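Local coordinates for protein N(G),N(G)-dimethylarginine dimethylaminohydrolase (PDB 1H70) that hydrolyses dimethylarginine and monomethylarginine, releasing citrulline together with dimethylamine or methylamine, at residues A[5-10]-A[98-103]; A[63-68]-A[91-96]. The protein carries 1 engineered substitution. All coordinates share one frame; numbering follows the deposited sequence.

In the fold
From the N terminus the chain first runs through strand 5-9, the middle of a mixed three-strand sheet with strands 49-53 and 253-254. Segment 63-68 follows in the loop after strand 49-53, and helix 89-100 comes next. Interaction 2 (63-68 with 91-96) closes 22 intervening residues; interaction 1 (5-10 with 98-103) closes 87 and encloses it. Both draw on helix 89-100, interaction 1 at its C-terminal end and interaction 2 further upstream, with centres 9 Å apart. Arg9 CB packs on Val65 CG1, and Arg9 NH2 makes a probable, weak hydrogen bond to Ile92 O. Interaction 1 ties the helix to the sheet, interaction 2 ties it to the substrate-binding loop, and Arg9 links strand and loop.

Interaction 1: residues A[5-10]-A[98-103]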
loop_
_atom_site.group_PDB
_atom_site.type_symbol
_atom_site.label_atom_id
_atom_site.label_comp_id
_atom_site.label_asym_id
_atom_site.label_seq_id
_atom_site.Cartn_x
_atom_site.Cartn_y
_atom_site.Cartn_z
ATOM N N HIS A 5 6.937 -13.249 -2.392
ATOM C CA HIS A 5 7.908 -12.171 -2.208
ATOM C C HIS A 5 7.360 -10.832 -1.709
ATOM O O HIS A 5 6.204 -10.463 -1.934
ATOM C CB HIS A 5 8.558 -11.777 -3.548
ATOM C CG HIS A 5 9.192 -12.880 -4.339
ATOM N ND1 HIS A 5 10.408 -13.430 -4.006
ATOM C CD2 HIS A 5 8.815 -13.480 -5.494
ATOM C CE1 HIS A 5 10.739 -14.353 -4.896
ATOM N NE2 HIS A 5 9.791 -14.401 -5.813
ATOM N N ILE A 6 8.272 -10.075 -1.106
ATOM C CA ILE A 6 8.049 -8.737 -0.641
ATOM C C ILE A 6 9.240 -7.886 -1.088
ATOM O O ILE A 6 10.368 -8.384 -1.094
ATOM C CB ILE A 6 7.916 -8.797 0.912
ATOM C CG1 ILE A 6 6.406 -8.957 1.195
ATOM C CG2 ILE A 6 8.564 -7.627 1.602
ATOM C CD1 ILE A 6 6.042 -9.921 2.220
ATOM N N ILE A 7 8.974 -6.640 -1.496
ATOM C CA ILE A 7 10.034 -5.664 -1.783
ATOM C C ILE A 7 9.810 -4.508 -0.800
ATOM O O ILE A 7 8.664 -4.091 -0.562
ATOM C CB ILE A 7 9.997 -5.114 -3.219
ATOM C CG1 ILE A 7 10.223 -6.238 -4.228
ATOM C CG2 ILE A 7 11.014 -3.994 -3.405
ATOM C CD1 ILE A 7 9.772 -5.883 -5.630
ATOM N N ALA A 8 10.891 -3.963 -0.250
ATOM C CA ALA A 8 10.811 -2.830 0.693
ATOM C C ALA A 8 12.045 -1.968 0.479
ATOM O O ALA A 8 12.982 -2.397 -0.227
ATOM C CB ALA A 8 10.782 -3.315 2.143
ATOM N N ARG A 9 12.093 -0.789 1.086
ATOM C CA ARG A 9 13.299 0.052 0.925
ATOM C C ARG A 9 13.586 0.768 2.229
ATOM O O ARG A 9 12.698 1.371 2.814
ATOM C CB ARG A 9 13.097 1.060 -0.186
ATOM C CG ARG A 9 14.349 1.950 -0.500
ATOM C CD ARG A 9 14.048 3.113 -1.425
ATOM N NE ARG A 9 13.755 2.713 -2.795
ATOM C CZ ARG A 9 14.648 2.306 -3.685
ATOM N NH1 ARG A 9 15.941 2.227 -3.369
ATOM N NH2 ARG A 9 14.239 1.977 -4.915
ATOM N N THR A 10 14.827 0.713 2.676
ATOM C CA THR A 10 15.251 1.386 3.895
ATOM C C THR A 10 14.906 2.853 3.823
ATOM O O THR A 10 15.110 3.456 2.794
ATOM C CB THR A 10 16.791 1.219 3.979
ATOM O OG1 THR A 10 17.078 -0.191 3.943
ATOM C CG2 THR A 10 17.365 1.768 5.299
ATOM N N GLN A 98 12.068 -5.407 -12.960
ATOM C CA GLN A 98 12.482 -6.075 -14.193
ATOM C C GLN A 98 13.066 -7.468 -13.888
ATOM O O GLN A 98 12.829 -8.435 -14.603
ATOM C CB GLN A 98 13.501 -5.176 -14.921
ATOM C CG GLN A 98 13.635 -5.484 -16.393
ATOM C CD GLN A 98 12.404 -5.100 -17.197
ATOM O OE1 GLN A 98 11.791 -5.977 -17.795
ATOM N NE2 GLN A 98 12.037 -3.815 -17.205
ATOM N N ARG A 99 13.794 -7.597 -12.784
ATOM C CA ARG A 99 14.362 -8.889 -12.402
ATOM C C ARG A 99 13.293 -9.908 -11.994
ATOM O O ARG A 99 13.440 -11.090 -12.229
ATOM C CB ARG A 99 15.378 -8.715 -11.261
ATOM C CG ARG A 99 16.219 -9.946 -11.038
ATOM C CD ARG A 99 17.337 -9.719 -10.047
ATOM N NE ARG A 99 17.734 -8.318 -9.935
ATOM C CZ ARG A 99 17.480 -7.595 -8.844
ATOM N NH1 ARG A 99 16.847 -8.132 -7.809
ATOM N NH2 ARG A 99 17.891 -6.354 -8.806
ATOM N N PHE A 100 12.202 -9.438 -11.385
ATOM C CA PHE A 100 11.121 -10.349 -10.994
ATOM C C PHE A 100 10.101 -10.661 -12.093
ATOM O O PHE A 100 9.362 -11.678 -12.022
ATOM C CB PHE A 100 10.351 -9.766 -9.802
ATOM C CG PHE A 100 11.040 -9.990 -8.495
ATOM C CD1 PHE A 100 11.696 -8.951 -7.848
ATOM C CD2 PHE A 100 11.043 -11.249 -7.927
ATOM C CE1 PHE A 100 12.337 -9.187 -6.630
ATOM C CE2 PHE A 100 11.674 -11.492 -6.719
ATOM C CZ PHE A 100 12.319 -10.446 -6.064
ATOM N N TYR A 101 10.008 -9.772 -13.068
ATOM C CA TYR A 101 9.005 -9.846 -14.127
ATOM C C TYR A 101 9.624 -9.698 -15.523
ATOM O O TYR A 101 9.349 -8.751 -16.271
ATOM C CB TYR A 101 8.021 -8.682 -13.888
ATOM C CG TYR A 101 7.067 -8.879 -12.718
ATOM C CD1 TYR A 101 7.301 -8.298 -11.464
ATOM C CD2 TYR A 101 5.925 -9.640 -12.875
ATOM C CE1 TYR A 101 6.410 -8.484 -10.419
ATOM C CE2 TYR A 101 5.023 -9.837 -11.825
ATOM C CZ TYR A 101 5.270 -9.249 -10.608
ATOM O OH TYR A 101 4.381 -9.433 -9.583
ATOM N N PRO A 102 10.487 -10.620 -15.898
ATOM C CA PRO A 102 11.154 -10.506 -17.200
ATOM C C PRO A 102 10.155 -10.587 -18.361
ATOM O O PRO A 102 9.340 -11.488 -18.467
ATOM C CB PRO A 102 12.188 -11.641 -17.186
ATOM C CG PRO A 102 11.721 -12.588 -16.134
ATOM C CD PRO A 102 10.916 -11.807 -15.141
ATOM N N GLY A 103 10.219 -9.584 -19.220
ATOM C CA GLY A 103 9.322 -9.485 -20.357
ATOM C C GLY A 103 7.882 -9.270 -19.934
ATOM O O GLY A 103 6.947 -9.571 -20.697
#
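Phe100 reaches across to His5 and Ile7, so the last helical residue of helix 89-100 meets strand 5-9 of the α/β-propeller. The bond from CA to CB points toward the strand, and CG lies anti to the carbonyl carbon (chi1 -80°). The two sides of the ring then meet different partners. CD1 lies 4.2 Å from Ile7 CD1, an apolar contact that comes in obliquely, while CD2 is 4.0 Å from both CD2 and NE2 of His5. CE2 goes deepest: it stands over the centre of one imidazole face, 3.5 Å from His5 CE1 and nearly equidistant from all five ring atoms. At the end of the ring, CZ passes 4.1 Å from His5 ND1. The centroids are 4.6 Å apart and the planes make 60°, which identifies an edge-to-face pair with Phe100 giving the edge and His5 the face. Phe255, the C-terminal residue of the chain, just after strand 253-254, adds a third ring that meets both, edge-to-face with Phe100. His5 ND1 is hydrogen-bonded to Asp49 OD1, which probably helps to fix the rotation of the imidazole. The C-H edge of Phe100 therefore faces the π cloud of a ring held by a carboxylate. That neighbour would probably raise the basicity of the imidazole, whereas the C-H edge over its face would probably be better suited to a neutral ring.

Interaction 2: residues A[63-68]-A[91-96]; sequences VFVEDP and EIIEET. With CIR (citrulline), chain B.
On the pocket side of the Val65–Ile93 contact, the Phe64 ring carries Val63 CG1 over the centre of one face, and its CD1 meets citrulline C3 obliquely at 3.7 Å. Phe64 is the centre of an inverse gamma turn, within a substrate-binding loop of the pentein-type α/β-propeller. The Asp67 carboxylate is the second flat group, and its two oxygens take the two ureido nitrogens of citrulline: OD1 accepts from N8 at 2.9 Å (161°) and OD2 from N6 at 2.8 Å (162°). The paired bonds probably restrain rotation of the ureido group. Glu66 OE1 accepts a second bond from N8, at 3.1 Å and more bent (152°). Arg86 forms a salt bridge with Asp67 OD2, and Arg254 and Lys165 do so with Glu66 OE2, a second set of contacts that probably helps to position the two carboxylates. Citrulline, the reaction product, is also hydrogen-bonded to Ser250, the engineered residue at the nucleophile position.

Away from the ligand, the contact between 63-68 and 91-96 is made by Ile93, which packs on Val65 and Pro68. With CG1 anti to the backbone N, Ile93 sends CD1 to Val65 CB at 4.1 Å, the two side chains crossing at about a right angle. The other branch serves Pro68, whose CB lies 4.3 Å from Ile93 CG2.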
loop_
_atom_site.group_PDB
_atom_site.type_symbol
_atom_site.label_atom_id
_atom_site.label_comp_id
_atom_site.label_asym_id
_atom_site.label_seq_id
_atom_site.Cartn_x
_atom_site.Cartn_y
_atom_site.Cartn_z
ATOM N N VAL A 63 10.655 5.219 0.883
ATOM C CA VAL A 63 10.377 4.079 1.735
ATOM C C VAL A 63 8.997 3.536 1.395
ATOM O O VAL A 63 8.721 2.355 1.606
ATOM C CB VAL A 63 10.411 4.485 3.238
ATOM C CG1 VAL A 63 9.331 5.520 3.557
ATOM C CG2 VAL A 63 10.274 3.270 4.155
ATOM N N PHE A 64 8.119 4.392 0.868
ATOM C CA PHE A 64 6.775 3.975 0.484
ATOM C C PHE A 64 6.746 3.385 -0.925
ATOM O O PHE A 64 6.141 3.935 -1.872
ATOM C CB PHE A 64 5.790 5.148 0.611
ATOM C CG PHE A 64 5.755 5.701 2.019
ATOM C CD1 PHE A 64 5.994 7.047 2.258
ATOM C CD2 PHE A 64 5.511 4.853 3.082
ATOM C CE1 PHE A 64 5.973 7.545 3.552
ATOM C CE2 PHE A 64 5.479 5.349 4.401
ATOM C CZ PHE A 64 5.699 6.695 4.624
ATOM N N VAL A 65 7.387 2.229 -1.050
ATOM C CA VAL A 65 7.512 1.526 -2.326
ATOM C C VAL A 65 6.186 1.045 -2.920
ATOM O O VAL A 65 6.128 0.725 -4.125
ATOM C CB VAL A 65 8.487 0.324 -2.229
ATOM C CG1 VAL A 65 9.890 0.826 -1.898
ATOM C CG2 VAL A 65 7.986 -0.723 -1.205
ATOM N N GLU A 66 5.121 1.026 -2.122
ATOM C CA GLU A 66 3.821 0.669 -2.674
ATOM C C GLU A 66 3.419 1.586 -3.831
ATOM O O GLU A 66 2.828 1.108 -4.768
ATOM C CB GLU A 66 2.739 0.753 -1.586
ATOM C CG GLU A 66 1.310 0.675 -2.106
ATOM C CD GLU A 66 0.349 0.109 -1.084
ATOM O OE1 GLU A 66 -0.155 0.893 -0.249
ATOM O OE2 GLU A 66 0.083 -1.098 -1.112
ATOM N N ASP A 67 3.732 2.878 -3.784
ATOM C CA ASP A 67 3.227 3.790 -4.831
ATOM C C ASP A 67 3.798 3.683 -6.247
ATOM O O ASP A 67 3.049 3.743 -7.224
ATOM C CB ASP A 67 3.212 5.217 -4.286
ATOM C CG ASP A 67 2.340 5.308 -3.067
ATOM O OD1 ASP A 67 1.174 4.816 -3.140
ATOM O OD2 ASP A 67 2.756 5.831 -2.032
ATOM N N PRO A 68 5.110 3.532 -6.407
ATOM C CA PRO A 68 5.702 3.469 -7.750
ATOM C C PRO A 68 5.417 2.236 -8.612
ATOM O O PRO A 68 5.773 2.266 -9.791
ATOM C CB PRO A 68 7.210 3.605 -7.492
ATOM C CG PRO A 68 7.417 3.379 -6.029
ATOM C CD PRO A 68 6.119 3.547 -5.334
ATOM N N GLU A 91 12.083 5.220 -11.345
ATOM C CA GLU A 91 13.379 4.915 -11.942
ATOM C C GLU A 91 14.296 4.080 -11.061
ATOM O O GLU A 91 15.028 3.229 -11.574
ATOM C CB GLU A 91 14.106 6.214 -12.330
ATOM C CG GLU A 91 13.322 7.089 -13.293
ATOM C CD GLU A 91 13.248 6.523 -14.696
ATOM O OE1 GLU A 91 12.154 6.549 -15.298
ATOM O OE2 GLU A 91 14.276 6.048 -15.215
ATOM N N ILE A 92 14.257 4.317 -9.759
ATOM C CA ILE A 92 15.123 3.601 -8.835
ATOM C C ILE A 92 14.569 2.248 -8.428
ATOM O O ILE A 92 15.262 1.452 -7.783
ATOM C CB ILE A 92 15.462 4.480 -7.598
ATOM C CG1 ILE A 92 14.200 4.958 -6.887
ATOM C CG2 ILE A 92 16.290 5.674 -8.022
ATOM C CD1 ILE A 92 14.510 5.572 -5.540
ATOM N N ILE A 93 13.342 1.940 -8.831
ATOM C CA ILE A 93 12.788 0.619 -8.520
ATOM C C ILE A 93 12.655 -0.267 -9.740
ATOM O O ILE A 93 12.410 -1.466 -9.608
ATOM C CB ILE A 93 11.449 0.724 -7.802
ATOM C CG1 ILE A 93 11.177 -0.566 -6.997
ATOM C CG2 ILE A 93 10.334 0.996 -8.795
ATOM C CD1 ILE A 93 10.170 -0.396 -5.903
ATOM N N GLU A 94 12.803 0.322 -10.924
ATOM C CA GLU A 94 12.640 -0.405 -12.176
ATOM C C GLU A 94 13.523 -1.651 -12.329
ATOM O O GLU A 94 13.050 -2.669 -12.812
ATOM C CB GLU A 94 12.798 0.500 -13.405
ATOM C CG GLU A 94 12.271 -0.220 -14.643
ATOM C CD GLU A 94 11.631 0.648 -15.703
ATOM O OE1 GLU A 94 11.027 1.703 -15.376
ATOM O OE2 GLU A 94 11.723 0.246 -16.895
ATOM N N GLU A 95 14.784 -1.578 -11.920
ATOM C CA GLU A 95 15.680 -2.728 -12.077
ATOM C C GLU A 95 15.205 -3.944 -11.271
ATOM O O GLU A 95 15.217 -5.088 -11.745
ATOM C CB GLU A 95 17.109 -2.303 -11.710
ATOM N N THR A 96 14.749 -3.704 -10.047
ATOM C CA THR A 96 14.216 -4.792 -9.229
ATOM C C THR A 96 12.996 -5.422 -9.864
ATOM O O THR A 96 12.868 -6.639 -9.906
ATOM C CB THR A 96 13.832 -4.218 -7.847
ATOM O OG1 THR A 96 14.995 -3.674 -7.225
ATOM C CG2 THR A 96 13.278 -5.283 -6.930
HETATM C C CIR B . 3.212 10.889 0.411
HETATM O O CIR B . 3.232 10.507 -0.799
HETATM O OXT CIR B . 2.574 11.973 0.735
HETATM C CA CIR B . 3.867 10.051 1.476
HETATM N N CIR B . 4.330 10.916 2.579
HETATM C C3 CIR B . 2.867 8.988 1.995
HETATM C C4 CIR B . 2.586 7.960 0.884
HETATM C C5 CIR B . 1.577 6.942 1.387
HETATM N N6 CIR B . 1.334 5.901 0.379
HETATM C C7 CIR B . 0.634 4.797 0.583
HETATM O O7 CIR B . 0.110 4.522 1.674
HETATM N N8 CIR B . 0.503 3.929 -0.439
#